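Local coordinates for amine oxidase domain-containing protein (Pyrococcus furiosus, PDB 3NRN) that binds adenosine monophosphate in a nucleotide pocket and is probably a flavin-dependent oxidoreductase of the amine oxidase type, at residues 242-245 and 246-250. Numbering follows the deposited sequence.
Sequences RETV and KLIGR
E243 and K246 run alongside each other out from the helix, and the carboxylate oxygen OE2 of E243 rests 3.5 Å from CD of K246. With CG anti to the backbone N (chi1 -172°), the bend at chi2 (58°) sets the E243 carboxylate beside the aliphatic part of K246 and the tip of L247. The E243 and L247 side chains cross at a slant, OE2 of E243 4.0 Å from CD2 of L247. K246 runs fully extended, and its NZ stays 4.2 Å from OE2 of E243, too far for a salt bridge, though the opposite charges probably still attract. A leucine in place of E243 would probably leave the K246 ammonium without this nearby opposite charge. These residues make up nearly all of the short helix 241-248 and its C-terminal exit; the helix follows strand 234-237 of the parallel, Rossmann-type nucleotide-binding sheet, and the side chain of L247 comes to about 4 Å, nearest atoms, from the bound AMP. On the buried side T244 and I248 run abreast, CG2 of T244 touching CD1 of I248 at 3.9 Å, while OG1 of T244 is hydrogen-bonded to OG of S237 and O of G240. The i to i+4 backbone bonds end with G249 N to V245 O, at 2.7 Å. G249 then leaves the helix with positive phi. Beyond it R250 crosses V245, CG to CG1 at 4.2 Å; both touch L258, and the R250 guanidinium forms a salt bridge with D262.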
ATOM      1  N   ARG A 242     -10.552   1.358 -13.606  1.00 18.78           N
ATOM      2  CA  ARG A 242     -11.960   1.346 -13.980  1.00 18.36           C
ATOM      3  C   ARG A 242     -12.586   2.731 -14.056  1.00 24.14           C
ATOM      4  O   ARG A 242     -13.249   3.060 -15.033  1.00 19.74           O
ATOM      5  CB  ARG A 242     -12.751   0.469 -13.008  1.00 25.38           C
ATOM      6  CG  ARG A 242     -14.235   0.386 -13.325  1.00 40.94           C
ATOM      7  CD  ARG A 242     -14.905  -0.776 -12.603  1.00 44.81           C
ATOM      8  NE  ARG A 242     -14.269  -2.052 -12.918  1.00 45.99           N
ATOM      9  CZ  ARG A 242     -14.769  -3.241 -12.593  1.00 48.39           C
ATOM     10  NH1 ARG A 242     -15.920  -3.326 -11.941  1.00 54.80           N
ATOM     11  NH2 ARG A 242     -14.119  -4.349 -12.920  1.00 52.75           N
ATOM     12  N   GLU A 243     -12.382   3.547 -13.028  1.00 20.90           N
ATOM     13  CA  GLU A 243     -12.951   4.893 -13.031  1.00 22.12           C
ATOM     14  C   GLU A 243     -12.308   5.768 -14.111  1.00 18.39           C
ATOM     15  O   GLU A 243     -12.983   6.557 -14.767  1.00 18.74           O
ATOM     16  CB  GLU A 243     -12.766   5.542 -11.658  1.00 26.78           C
ATOM     17  CG  GLU A 243     -13.500   6.863 -11.490  1.00 42.18           C
ATOM     18  CD  GLU A 243     -15.000   6.739 -11.714  1.00 51.11           C
ATOM     19  OE1 GLU A 243     -15.598   5.749 -11.238  1.00 43.05           O
ATOM     20  OE2 GLU A 243     -15.578   7.639 -12.359  1.00 46.90           O
ATOM     21  N   THR A 244     -11.000   5.621 -14.299  1.00 17.08           N
ATOM     22  CA  THR A 244     -10.295   6.412 -15.299  1.00 18.43           C
ATOM     23  C   THR A 244     -10.802   6.089 -16.709  1.00 16.56           C
ATOM     24  O   THR A 244     -10.916   6.977 -17.547  1.00 18.78           O
ATOM     25  CB  THR A 244      -8.780   6.182 -15.207  1.00 19.08           C
ATOM     26  OG1 THR A 244      -8.334   6.513 -13.885  1.00 18.60           O
ATOM     27  CG2 THR A 244      -8.045   7.056 -16.196  1.00 16.37           C
ATOM     28  N   VAL A 245     -11.109   4.819 -16.959  1.00 17.34           N
ATOM     29  CA  VAL A 245     -11.644   4.402 -18.253  1.00 18.98           C
ATOM     30  C   VAL A 245     -12.994   5.111 -18.441  1.00 20.08           C
ATOM     31  O   VAL A 245     -13.298   5.633 -19.515  1.00 19.32           O
ATOM     32  CB  VAL A 245     -11.843   2.857 -18.301  1.00 24.33           C
ATOM     33  CG1 VAL A 245     -12.766   2.474 -19.454  1.00 20.68           C
ATOM     34  CG2 VAL A 245     -10.497   2.168 -18.470  1.00 22.65           C
ATOM     35  N   LYS A 246     -13.791   5.149 -17.377  1.00 21.96           N
ATOM     36  CA  LYS A 246     -15.094   5.811 -17.421  1.00 23.58           C
ATOM     37  C   LYS A 246     -14.985   7.323 -17.665  1.00 27.74           C
ATOM     38  O   LYS A 246     -15.796   7.904 -18.389  1.00 19.78           O
ATOM     39  CB  LYS A 246     -15.857   5.562 -16.116  1.00 30.80           C
ATOM     40  CG  LYS A 246     -17.165   6.333 -16.021  1.00 46.70           C
ATOM     41  CD  LYS A 246     -17.777   6.251 -14.632  1.00 48.82           C
ATOM     42  CE  LYS A 246     -19.066   7.060 -14.554  1.00 52.88           C
ATOM     43  NZ  LYS A 246     -19.673   7.027 -13.194  1.00 51.24           N
ATOM     44  N   LEU A 247     -13.986   7.965 -17.065  1.00 17.91           N
ATOM     45  CA  LEU A 247     -13.818   9.407 -17.235  1.00 16.22           C
ATOM     46  C   LEU A 247     -13.353   9.763 -18.632  1.00 20.73           C
ATOM     47  O   LEU A 247     -13.693  10.816 -19.174  1.00 22.66           O
ATOM     48  CB  LEU A 247     -12.815   9.956 -16.213  1.00 21.32           C
ATOM     49  CG  LEU A 247     -13.274   9.945 -14.749  1.00 22.74           C
ATOM     50  CD1 LEU A 247     -12.151  10.447 -13.855  1.00 20.11           C
ATOM     51  CD2 LEU A 247     -14.515  10.827 -14.583  1.00 19.20           C
ATOM     52  N   ILE A 248     -12.566   8.870 -19.216  1.00 21.29           N
ATOM     53  CA  ILE A 248     -12.042   9.079 -20.552  1.00 23.19           C
ATOM     54  C   ILE A 248     -13.063   8.679 -21.605  1.00 22.13           C
ATOM     55  O   ILE A 248     -13.263   9.394 -22.586  1.00 22.38           O
ATOM     56  CB  ILE A 248     -10.758   8.254 -20.763  1.00 19.02           C
ATOM     57  CG1 ILE A 248      -9.602   8.894 -19.985  1.00 19.26           C
ATOM     58  CG2 ILE A 248     -10.456   8.142 -22.247  1.00 17.51           C
ATOM     59  CD1 ILE A 248      -8.346   8.058 -19.948  1.00 19.43           C
ATOM     60  N   GLY A 249     -13.701   7.533 -21.387  1.00 21.66           N
ATOM     61  CA  GLY A 249     -14.679   7.027 -22.337  1.00 20.70           C
ATOM     62  C   GLY A 249     -14.218   5.681 -22.862  1.00 20.79           C
ATOM     63  O   GLY A 249     -13.102   5.540 -23.377  1.00 15.73           O
ATOM     64  N   ARG A 250     -15.088   4.688 -22.733  1.00 24.46           N
ATOM     65  CA  ARG A 250     -14.804   3.324 -23.164  1.00 28.58           C
ATOM     66  C   ARG A 250     -14.364   3.151 -24.616  1.00 21.05           C
ATOM     67  O   ARG A 250     -13.559   2.270 -24.915  1.00 21.40           O
ATOM     68  CB  ARG A 250     -16.029   2.441 -22.911  1.00 25.41           C
ATOM     69  CG  ARG A 250     -16.429   2.333 -21.453  1.00 24.18           C
ATOM     70  CD  ARG A 250     -17.715   1.510 -21.311  1.00 29.88           C
ATOM     71  NE  ARG A 250     -17.552   0.102 -21.679  1.00 26.88           N
ATOM     72  CZ  ARG A 250     -16.981  -0.814 -20.905  1.00 30.57           C
ATOM     73  NH1 ARG A 250     -16.508  -0.485 -19.708  1.00 29.92           N
ATOM     74  NH2 ARG A 250     -16.894  -2.067 -21.319  1.00 18.19           N
TER